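Local coordinates for tyrosine--tRNA ligase (Pyrococcus horikoshii, PDB 2CYC), which attaches tyrosine to tRNA(Tyr), probably by first activating the amino acid with ATP and then passing it to the acceptor end of the tRNA, at residues A[40-45]-A[91-96]; A[50-55]-A[349-354]; A[122-127]-A[177-182]; A[104-109]-A[114-119]. All blocks are in the same frame, centred on the assembly; numbering follows the deposited sequence.

Overall arrangement
Contacts 1, 2 and 4 are buried and apolar, whereas contact 3 lies at the surface, where an isoleucine and the carbon chain of a lysine meet a tyrosine and a glutamine whose polar ends are bonded elsewhere. Contacts 1 and 4 both use helix 87-108, the first in its N-terminal half and the second at its C-terminal end. Contact 2 leads from helix 48-63 to helices 336-350 and 352-360, late in the chain, and touches contact 1 through Phe40 and Thr50 and contact 4 through Leu52 and Met109. Strand 117-120 of contact 4 runs on into helix 122-125 of contact 3. The bound tyrosine lies beside Glu41 of contact 1, and the side chain of Gln179 of contact 3 is about 6 Å from it.

Contact 1: A[40-45]-A[91-96]; sequences FEISGY and QEVALK. With TYR (tyrosine), chain C.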
# COMPACT_ATOMS: atom_id res chain seq x y z
N PHE A 40 13.43 0.20 -14.19
CA PHE A 40 13.00 1.20 -15.15
C PHE A 40 11.52 1.10 -15.38
O PHE A 40 10.95 0.01 -15.44
CB PHE A 40 13.66 0.99 -16.52
CG PHE A 40 15.14 0.95 -16.50
CD1 PHE A 40 15.82 -0.25 -16.30
CD2 PHE A 40 15.88 2.11 -16.71
CE1 PHE A 40 17.20 -0.29 -16.32
CE2 PHE A 40 17.27 2.08 -16.72
CZ PHE A 40 17.93 0.87 -16.53
N GLU A 41 10.88 2.25 -15.51
CA GLU A 41 9.48 2.26 -15.84
C GLU A 41 9.46 1.95 -17.34
O GLU A 41 10.46 2.15 -18.03
CB GLU A 41 8.88 3.64 -15.58
CG GLU A 41 8.50 3.89 -14.12
CD GLU A 41 7.51 5.04 -13.97
OE1 GLU A 41 7.02 5.53 -15.00
OE2 GLU A 41 7.23 5.45 -12.82
N ILE A 42 8.34 1.46 -17.83
CA ILE A 42 8.19 1.13 -19.25
C ILE A 42 7.21 2.15 -19.82
O ILE A 42 6.02 2.15 -19.47
CB ILE A 42 7.63 -0.31 -19.40
CG1 ILE A 42 8.44 -1.29 -18.53
CG2 ILE A 42 7.64 -0.74 -20.86
CD1 ILE A 42 9.95 -1.40 -18.90
N SER A 43 7.68 3.04 -20.70
CA SER A 43 6.77 4.06 -21.23
C SER A 43 7.28 4.90 -22.39
O SER A 43 6.84 6.04 -22.54
CB SER A 43 6.38 5.02 -20.12
OG SER A 43 7.52 5.72 -19.65
N GLY A 44 8.21 4.39 -23.18
CA GLY A 44 8.71 5.17 -24.30
C GLY A 44 10.05 4.70 -24.82
O GLY A 44 10.60 3.69 -24.35
N TYR A 45 10.58 5.42 -25.80
CA TYR A 45 11.86 5.09 -26.40
C TYR A 45 12.98 5.33 -25.42
O TYR A 45 12.92 6.23 -24.58
CB TYR A 45 12.08 5.92 -27.67
CG TYR A 45 11.09 5.60 -28.77
CD1 TYR A 45 10.08 6.50 -29.11
CD2 TYR A 45 11.15 4.39 -29.46
CE1 TYR A 45 9.15 6.20 -30.11
CE2 TYR A 45 10.23 4.07 -30.46
CZ TYR A 45 9.23 4.99 -30.78
OH TYR A 45 8.32 4.68 -31.77
N GLN A 91 3.61 -4.65 -20.46
CA GLN A 91 4.34 -5.91 -20.42
C GLN A 91 4.88 -6.36 -21.78
O GLN A 91 5.99 -6.90 -21.87
CB GLN A 91 3.45 -6.99 -19.79
CG GLN A 91 3.33 -6.78 -18.28
CD GLN A 91 2.31 -7.68 -17.60
OE1 GLN A 91 2.46 -8.02 -16.42
NE2 GLN A 91 1.28 -8.06 -18.32
N GLU A 92 4.13 -6.12 -22.84
CA GLU A 92 4.58 -6.51 -24.16
C GLU A 92 5.77 -5.64 -24.56
O GLU A 92 6.77 -6.13 -25.09
CB GLU A 92 3.44 -6.34 -25.18
CG GLU A 92 3.94 -6.37 -26.62
CD GLU A 92 2.83 -6.51 -27.63
OE1 GLU A 92 1.76 -5.88 -27.44
OE2 GLU A 92 3.03 -7.25 -28.62
N VAL A 93 5.64 -4.34 -24.29
CA VAL A 93 6.70 -3.38 -24.60
C VAL A 93 7.97 -3.69 -23.81
O VAL A 93 9.07 -3.66 -24.36
CB VAL A 93 6.26 -1.93 -24.26
CG1 VAL A 93 7.45 -0.99 -24.32
CG2 VAL A 93 5.17 -1.47 -25.25
N ALA A 94 7.81 -4.00 -22.53
CA ALA A 94 8.94 -4.31 -21.67
C ALA A 94 9.76 -5.48 -22.24
O ALA A 94 10.98 -5.40 -22.37
CB ALA A 94 8.45 -4.64 -20.26
N LEU A 95 9.07 -6.56 -22.59
CA LEU A 95 9.70 -7.75 -23.12
C LEU A 95 10.12 -7.70 -24.59
O LEU A 95 11.13 -8.28 -24.97
CB LEU A 95 8.78 -8.96 -22.91
CG LEU A 95 9.03 -9.81 -21.66
CD1 LEU A 95 9.29 -8.93 -20.45
CD2 LEU A 95 7.83 -10.72 -21.43
N LYS A 96 9.35 -7.01 -25.42
CA LYS A 96 9.67 -6.98 -26.84
C LYS A 96 10.51 -5.82 -27.32
O LYS A 96 11.15 -5.91 -28.37
CB LYS A 96 8.38 -7.05 -27.66
CG LYS A 96 7.70 -8.41 -27.56
CD LYS A 96 6.41 -8.42 -28.37
CE LYS A 96 5.78 -9.81 -28.39
NZ LYS A 96 4.49 -9.84 -29.14
N TYR C . 11.13 4.78 -10.12
CA TYR C . 12.02 4.36 -11.25
C TYR C . 11.93 5.37 -12.40
O TYR C . 11.05 6.26 -12.34
CB TYR C . 11.61 2.97 -11.75
CG TYR C . 11.81 1.87 -10.72
CD1 TYR C . 13.08 1.59 -10.21
CD2 TYR C . 10.74 1.12 -10.25
CE1 TYR C . 13.27 0.58 -9.25
CE2 TYR C . 10.91 0.11 -9.31
CZ TYR C . 12.18 -0.15 -8.81
OH TYR C . 12.34 -1.15 -7.86
OXT TYR C . 12.72 5.25 -13.35
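Ile42 pushes its branched side chain against the turn of helix 87-108 that holds Val93 and Ala94. The tight spot is Ile42 CG2, which lies 3.5 Å from Val93 CG1, closer than two methyls usually come; the two side chains run past one another in opposite senses. The other branch goes to Ala94: with Ile42 CG1 trans to its own carbonyl carbon (chi1 -50°), CG1 and CD1 both rest against the small CB of Ala94, each 3.8 Å from that atom. The alanine lets the loop come down close, and the nearest CA pair, Ile42 and Ala94, is 6.0 Å apart. Ile90, Phe98 and Leu72 complete the apolar surroundings of Ile42.

The outer side of the helix is a different place. There Lys96 NZ reaches Glu92 OE2 at 3.0 Å, one turn back, in a salt bridge that takes no part in the join. Were Ile42 cut back to alanine, a gap over Val93 and Ala94 is likely to open, with the loop freer to shift.

The preceding residue, Glu41, lines the tyrosine pocket, and its OE2 is hydrogen-bonded to Tyr168 OH and Asn80 ND2, which probably set the carboxylate's orientation. Being purely apolar, the contact itself depends on fit rather than direction; directional hold comes from bonds elsewhere, such as Ile42 N to Ser77 OG.

Contact 2: A[50-55]-A[349-354]; sequences TGLMAG and NLLEPI
Leu52 spreads its two methyls over a pair of consecutive leucines, Leu350 and Leu351. Its CD1 meets Leu350 CD2 at 4.0 Å, the two side chains pointing at each other tip to tip. The other methyl, CD2, lies 4.2 Å from CD2 of Leu351, whose side chain comes in at a slant. Different first torsions bring the neighbours onto one target: Leu350 holds CG trans to its backbone N (chi1 174°), while Leu351 swings CG round beside the N (chi1 -55°). The backbones stay well apart, with 9.8 Å between the CA atoms of Leu52 and Leu351, so the side-chain ends alone bridge the gap.

The join links two parts of the enzyme. Helix 48-63 follows strand 36-40 of the Rossmann-type catalytic core; class I synthetases carry their HIGH-like signature at the start of this helix. Helices 336-350 and 352-360 belong to the helical C-terminal part, which in related tyrosyl-tRNA synthetases takes part in recognising the anticodon.

Ile296 of helix 288-297 touches both Leu52 and Leu350, closing one flank of the cluster, and Met109 also packs on Leu52. Further out, Ile354 leans on Lys104 and Val108 of helix 87-108. The same helix comes close to helix 48-63 at Gly51, whose carbonyl O is 3.6 Å from Ser105 CB and also accepts the backbone bond from Gly55 N at 2.8 Å.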
# COMPACT_ATOMS: atom_id res chain seq x y z
N THR A 50 19.10 6.90 -20.25
CA THR A 50 18.61 5.60 -19.79
C THR A 50 19.50 4.44 -20.24
O THR A 50 19.94 3.62 -19.43
CB THR A 50 17.19 5.36 -20.31
OG1 THR A 50 16.39 6.50 -20.00
CG2 THR A 50 16.56 4.14 -19.66
N GLY A 51 19.78 4.38 -21.53
CA GLY A 51 20.60 3.31 -22.04
C GLY A 51 22.09 3.41 -21.78
O GLY A 51 22.68 2.50 -21.18
N LEU A 52 22.70 4.52 -22.21
CA LEU A 52 24.15 4.70 -22.06
C LEU A 52 24.69 4.84 -20.64
O LEU A 52 25.66 4.18 -20.29
CB LEU A 52 24.62 5.89 -22.91
CG LEU A 52 24.17 5.82 -24.38
CD1 LEU A 52 25.04 6.76 -25.20
CD2 LEU A 52 24.28 4.39 -24.91
N MET A 53 24.08 5.69 -19.83
CA MET A 53 24.58 5.87 -18.47
C MET A 53 24.36 4.61 -17.63
O MET A 53 25.26 4.17 -16.93
CB MET A 53 23.91 7.09 -17.84
CG MET A 53 24.15 8.38 -18.63
SD MET A 53 25.91 8.89 -18.68
CE MET A 53 26.46 8.16 -20.21
N ALA A 54 23.17 4.03 -17.70
CA ALA A 54 22.91 2.81 -16.94
C ALA A 54 23.79 1.69 -17.51
O ALA A 54 24.36 0.90 -16.77
CB ALA A 54 21.43 2.41 -17.06
N GLY A 55 23.89 1.64 -18.83
CA GLY A 55 24.69 0.63 -19.49
C GLY A 55 26.14 0.71 -19.08
O GLY A 55 26.78 -0.31 -18.83
N ASN A 349 28.45 6.92 -34.72
CA ASN A 349 29.30 5.74 -34.76
C ASN A 349 29.15 4.87 -33.54
O ASN A 349 29.12 3.64 -33.65
CB ASN A 349 30.77 6.15 -34.95
CG ASN A 349 31.02 6.74 -36.32
OD1 ASN A 349 30.57 6.19 -37.33
ND2 ASN A 349 31.75 7.85 -36.37
N LEU A 350 29.03 5.49 -32.38
CA LEU A 350 28.87 4.73 -31.15
C LEU A 350 27.62 3.85 -31.20
O LEU A 350 27.66 2.68 -30.82
CB LEU A 350 28.74 5.67 -29.94
CG LEU A 350 28.42 5.00 -28.60
CD1 LEU A 350 29.59 4.10 -28.22
CD2 LEU A 350 28.18 6.05 -27.52
N LEU A 351 26.53 4.43 -31.69
CA LEU A 351 25.25 3.74 -31.73
C LEU A 351 24.95 2.86 -32.94
O LEU A 351 23.88 2.23 -33.00
CB LEU A 351 24.13 4.79 -31.58
CG LEU A 351 24.20 5.70 -30.34
CD1 LEU A 351 23.20 6.85 -30.49
CD2 LEU A 351 23.92 4.90 -29.06
N GLU A 352 25.87 2.79 -33.89
CA GLU A 352 25.64 1.98 -35.08
C GLU A 352 25.17 0.55 -34.82
O GLU A 352 24.21 0.10 -35.43
CB GLU A 352 26.87 1.95 -36.00
CG GLU A 352 26.61 1.08 -37.23
CD GLU A 352 27.71 1.15 -38.27
OE1 GLU A 352 27.63 0.37 -39.24
OE2 GLU A 352 28.64 1.97 -38.12
N PRO A 353 25.86 -0.18 -33.93
CA PRO A 353 25.43 -1.56 -33.66
C PRO A 353 23.97 -1.65 -33.28
O PRO A 353 23.27 -2.61 -33.62
CB PRO A 353 26.35 -1.99 -32.51
CG PRO A 353 27.59 -1.16 -32.72
CD PRO A 353 27.01 0.19 -33.09
N ILE A 354 23.49 -0.63 -32.57
CA ILE A 354 22.11 -0.61 -32.13
C ILE A 354 21.18 -0.40 -33.32
O ILE A 354 20.18 -1.11 -33.47
CB ILE A 354 21.91 0.49 -31.07
CG1 ILE A 354 22.83 0.20 -29.87
CG2 ILE A 354 20.44 0.55 -30.64
CD1 ILE A 354 22.68 1.17 -28.69

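Contact 3: A[122-127]-A[177-182]; sequences SEILEK and FYQGVT
Tyr178 carries its ring out to Ile124 by setting CG trans to the backbone N (chi1 -167°). Ile124 answers with CG1 in the crowded position between N and carbonyl carbon (chi1 67°), which, with the chain extended beyond CG1, takes CD1 toward Gln179 and leaves CB and CG2 against the tyrosine. Ile124 CB rests 3.7 Å from Tyr178 CE2, approaching the ring obliquely as the two side chains slide past each other. The side chains of Ile124 and Gln179 cross at about a right angle, Ile124 CD1 lying 4.2 Å from Gln179 CG.

Lys127 lies across the phenol end of Tyr178, then bends near its end so that NZ makes a weak 3.3 Å bond back to Glu123 O. The phenol OH itself is hydrogen-bonded to Asp129.

Tyr178 and Gln179 lie at the C-terminal end of helix 164-178, where Gly180, with positive phi, closes a Schellman motif. This helix supplies Tyr168, Gln172 and Asp175 to the substrate tyrosine. With only a methyl group at Tyr178, as in alanine, Ile124 would probably lose its main partner here and Asp129 a hydrogen bond. Gln179 is tied down by its NE2 bonding to Asp175 O and its OE1 to Arg69, and Ile124 also touches Asp175.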
# COMPACT_ATOMS: atom_id res chain seq x y z
N SER A 122 6.54 -8.08 -12.21
CA SER A 122 5.43 -8.95 -11.83
C SER A 122 5.88 -10.36 -11.40
O SER A 122 5.15 -11.06 -10.71
CB SER A 122 4.41 -9.03 -12.98
OG SER A 122 5.03 -9.33 -14.21
N GLU A 123 7.09 -10.76 -11.80
CA GLU A 123 7.62 -12.06 -11.40
C GLU A 123 7.68 -12.12 -9.88
O GLU A 123 7.43 -13.17 -9.28
CB GLU A 123 9.03 -12.29 -11.97
CG GLU A 123 9.15 -12.28 -13.50
CD GLU A 123 10.59 -12.45 -14.00
OE1 GLU A 123 10.88 -12.09 -15.17
OE2 GLU A 123 11.43 -12.96 -13.22
N ILE A 124 8.02 -10.99 -9.23
CA ILE A 124 8.05 -11.00 -7.77
C ILE A 124 6.78 -10.40 -7.18
O ILE A 124 6.37 -10.81 -6.10
CB ILE A 124 9.30 -10.24 -7.19
CG1 ILE A 124 9.21 -8.74 -7.48
CG2 ILE A 124 10.59 -10.82 -7.78
CD1 ILE A 124 10.34 -7.92 -6.83
N LEU A 125 6.15 -9.45 -7.86
CA LEU A 125 4.94 -8.83 -7.32
C LEU A 125 3.76 -9.80 -7.22
O LEU A 125 2.83 -9.59 -6.44
CB LEU A 125 4.54 -7.60 -8.16
CG LEU A 125 5.66 -6.61 -8.46
CD1 LEU A 125 5.14 -5.46 -9.35
CD2 LEU A 125 6.23 -6.06 -7.16
N GLU A 126 3.81 -10.88 -8.00
CA GLU A 126 2.77 -11.90 -7.97
C GLU A 126 2.94 -12.81 -6.76
O GLU A 126 2.26 -13.83 -6.63
CB GLU A 126 2.79 -12.72 -9.28
CG GLU A 126 2.04 -12.03 -10.41
CD GLU A 126 2.38 -12.57 -11.79
OE1 GLU A 126 2.87 -13.71 -11.90
OE2 GLU A 126 2.14 -11.83 -12.78
N LYS A 127 3.84 -12.44 -5.86
CA LYS A 127 4.08 -13.23 -4.66
C LYS A 127 3.63 -12.48 -3.41
O LYS A 127 4.09 -11.37 -3.15
CB LYS A 127 5.56 -13.59 -4.57
CG LYS A 127 6.00 -14.53 -5.67
CD LYS A 127 7.47 -14.88 -5.55
CE LYS A 127 7.77 -16.16 -6.31
NZ LYS A 127 7.25 -16.12 -7.71
N PHE A 177 14.93 -5.17 -1.15
CA PHE A 177 15.12 -6.21 -0.16
C PHE A 177 14.65 -7.59 -0.59
O PHE A 177 15.29 -8.58 -0.27
CB PHE A 177 14.47 -5.77 1.15
CG PHE A 177 15.16 -4.59 1.75
CD1 PHE A 177 16.40 -4.73 2.38
CD2 PHE A 177 14.63 -3.31 1.58
CE1 PHE A 177 17.11 -3.61 2.83
CE2 PHE A 177 15.34 -2.18 2.03
CZ PHE A 177 16.58 -2.34 2.65
N TYR A 178 13.56 -7.65 -1.35
CA TYR A 178 13.05 -8.93 -1.79
C TYR A 178 14.03 -9.66 -2.71
O TYR A 178 14.12 -10.89 -2.67
CB TYR A 178 11.72 -8.76 -2.52
CG TYR A 178 11.01 -10.07 -2.71
CD1 TYR A 178 10.30 -10.66 -1.66
CD2 TYR A 178 11.06 -10.74 -3.94
CE1 TYR A 178 9.65 -11.88 -1.83
CE2 TYR A 178 10.42 -11.95 -4.11
CZ TYR A 178 9.71 -12.51 -3.05
OH TYR A 178 9.04 -13.69 -3.23
N GLN A 179 14.75 -8.92 -3.55
CA GLN A 179 15.72 -9.52 -4.47
C GLN A 179 17.12 -9.62 -3.85
O GLN A 179 18.06 -10.04 -4.52
CB GLN A 179 15.79 -8.71 -5.76
CG GLN A 179 14.44 -8.47 -6.45
CD GLN A 179 14.55 -7.61 -7.69
OE1 GLN A 179 14.81 -8.10 -8.80
NE2 GLN A 179 14.37 -6.30 -7.52
N GLY A 180 17.25 -9.24 -2.58
CA GLY A 180 18.54 -9.28 -1.90
C GLY A 180 19.56 -8.32 -2.49
O GLY A 180 20.76 -8.59 -2.49
N VAL A 181 19.09 -7.18 -2.99
CA VAL A 181 19.98 -6.20 -3.61
C VAL A 181 20.93 -5.48 -2.63
O VAL A 181 20.48 -4.85 -1.68
CB VAL A 181 19.15 -5.15 -4.40
CG1 VAL A 181 20.05 -4.08 -4.98
CG2 VAL A 181 18.38 -5.85 -5.53
N THR A 182 22.24 -5.59 -2.88
CA THR A 182 23.23 -4.93 -2.02
C THR A 182 23.86 -3.74 -2.77
O THR A 182 24.51 -2.89 -2.17
CB THR A 182 24.36 -5.91 -1.57
OG1 THR A 182 24.88 -6.60 -2.71
CG2 THR A 182 23.83 -6.91 -0.55

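Contact 4: A[104-109]-A[114-119]; sequences KSIEVM and KKVEFV
Ile106 gives up the most surface here, and its CD1 methyl does all the close touching. Its chi2 is 165°, so the chain is extended and CD1 reaches toward two residues of 114-119. Val116 is the first: its CG2 stands 4.0 Å from Ile106 CD1, the side chains meeting tip to tip. Phe118 is the second, with CZ at 4.3 Å from the same methyl, which comes to the ring obliquely.

Val116 and Phe118 both point to the helix because they are two residues apart in an extended chain. Glu117 between them turns the other way and forms a salt bridge with Arg69. Val70 of the neighbouring strand packs on both Val116 and Phe118, and Lys99, about two turns earlier in the helix than Ile106, makes a cation-pi contact with the Phe118 ring. Ile58 of helix 48-63 also touches Ile106.

The nearest CA atoms, those of Ile106 and Val116, are 9.0 Å apart, so the backbones stay apart and the side chains span the distance. Strand 69-72, helix 87-108 and strand 117-120, which pairs parallel with the first, form a beta-alpha-beta crossover, the repeating element of the Rossmann-type catalytic domain of class I synthetases.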
# COMPACT_ATOMS: atom_id res chain seq x y z
N LYS A 104 21.31 -4.01 -25.94
CA LYS A 104 22.21 -3.40 -26.91
C LYS A 104 22.92 -2.16 -26.35
O LYS A 104 24.04 -1.86 -26.75
CB LYS A 104 21.45 -3.04 -28.19
CG LYS A 104 20.77 -4.25 -28.85
CD LYS A 104 21.74 -5.39 -29.16
CE LYS A 104 20.97 -6.66 -29.52
NZ LYS A 104 21.85 -7.84 -29.81
N SER A 105 22.27 -1.45 -25.44
CA SER A 105 22.89 -0.27 -24.84
C SER A 105 24.04 -0.72 -23.96
O SER A 105 25.12 -0.13 -23.98
CB SER A 105 21.88 0.51 -24.01
OG SER A 105 20.91 1.13 -24.84
N ILE A 106 23.81 -1.77 -23.18
CA ILE A 106 24.84 -2.32 -22.30
C ILE A 106 26.03 -2.76 -23.15
O ILE A 106 27.18 -2.53 -22.82
CB ILE A 106 24.28 -3.52 -21.50
CG1 ILE A 106 23.23 -3.03 -20.50
CG2 ILE A 106 25.41 -4.26 -20.80
CD1 ILE A 106 22.38 -4.13 -19.92
N GLU A 107 25.72 -3.39 -24.27
CA GLU A 107 26.74 -3.88 -25.17
C GLU A 107 27.63 -2.78 -25.75
O GLU A 107 28.85 -2.91 -25.71
CB GLU A 107 26.08 -4.67 -26.28
CG GLU A 107 27.02 -5.25 -27.29
CD GLU A 107 26.26 -6.05 -28.32
OE1 GLU A 107 25.79 -7.16 -27.99
OE2 GLU A 107 26.13 -5.56 -29.46
N VAL A 108 27.05 -1.69 -26.26
CA VAL A 108 27.89 -0.63 -26.81
C VAL A 108 28.70 0.09 -25.74
O VAL A 108 29.71 0.71 -26.05
CB VAL A 108 27.10 0.44 -27.60
CG1 VAL A 108 26.34 -0.21 -28.75
CG2 VAL A 108 26.17 1.19 -26.66
N MET A 109 28.26 0.01 -24.49
CA MET A 109 29.01 0.66 -23.41
C MET A 109 30.04 -0.32 -22.85
O MET A 109 30.63 -0.08 -21.80
CB MET A 109 28.07 1.14 -22.30
CG MET A 109 27.10 2.22 -22.77
SD MET A 109 27.94 3.53 -23.73
CE MET A 109 28.76 4.45 -22.41
N LYS A 114 24.66 -10.78 -22.01
CA LYS A 114 24.38 -12.17 -21.71
C LYS A 114 24.58 -12.49 -20.23
O LYS A 114 24.08 -13.50 -19.73
CB LYS A 114 25.28 -13.08 -22.56
CG LYS A 114 25.07 -12.91 -24.06
CD LYS A 114 26.14 -13.65 -24.87
CE LYS A 114 27.54 -13.10 -24.60
NZ LYS A 114 27.70 -11.65 -24.96
N LYS A 115 25.31 -11.64 -19.53
CA LYS A 115 25.55 -11.89 -18.12
C LYS A 115 24.72 -10.96 -17.25
O LYS A 115 24.95 -10.85 -16.05
CB LYS A 115 27.04 -11.75 -17.81
CG LYS A 115 27.91 -12.80 -18.51
CD LYS A 115 29.37 -12.64 -18.12
CE LYS A 115 30.26 -13.62 -18.87
NZ LYS A 115 29.85 -15.03 -18.64
N VAL A 116 23.74 -10.30 -17.86
CA VAL A 116 22.86 -9.41 -17.13
C VAL A 116 21.51 -10.12 -16.92
O VAL A 116 20.94 -10.66 -17.87
CB VAL A 116 22.62 -8.09 -17.91
CG1 VAL A 116 21.58 -7.25 -17.19
CG2 VAL A 116 23.92 -7.30 -18.05
N GLU A 117 21.03 -10.15 -15.69
CA GLU A 117 19.74 -10.76 -15.39
C GLU A 117 18.65 -9.76 -15.77
O GLU A 117 18.81 -8.55 -15.56
CB GLU A 117 19.64 -11.08 -13.88
CG GLU A 117 20.63 -12.15 -13.42
CD GLU A 117 20.77 -12.22 -11.91
OE1 GLU A 117 21.29 -13.24 -11.42
OE2 GLU A 117 20.37 -11.26 -11.21
N PHE A 118 17.57 -10.26 -16.37
CA PHE A 118 16.44 -9.43 -16.74
C PHE A 118 15.22 -9.99 -16.01
O PHE A 118 14.86 -11.15 -16.18
CB PHE A 118 16.23 -9.42 -18.26
CG PHE A 118 17.19 -8.52 -18.99
CD1 PHE A 118 18.47 -8.96 -19.32
CD2 PHE A 118 16.82 -7.21 -19.29
CE1 PHE A 118 19.38 -8.10 -19.94
CE2 PHE A 118 17.72 -6.34 -19.91
CZ PHE A 118 19.00 -6.78 -20.24
N VAL A 119 14.61 -9.16 -15.18
CA VAL A 119 13.45 -9.56 -14.37
C VAL A 119 12.24 -8.65 -14.58
O VAL A 119 12.34 -7.43 -14.44
CB VAL A 119 13.83 -9.53 -12.86
CG1 VAL A 119 12.60 -9.69 -11.99
CG2 VAL A 119 14.83 -10.65 -12.55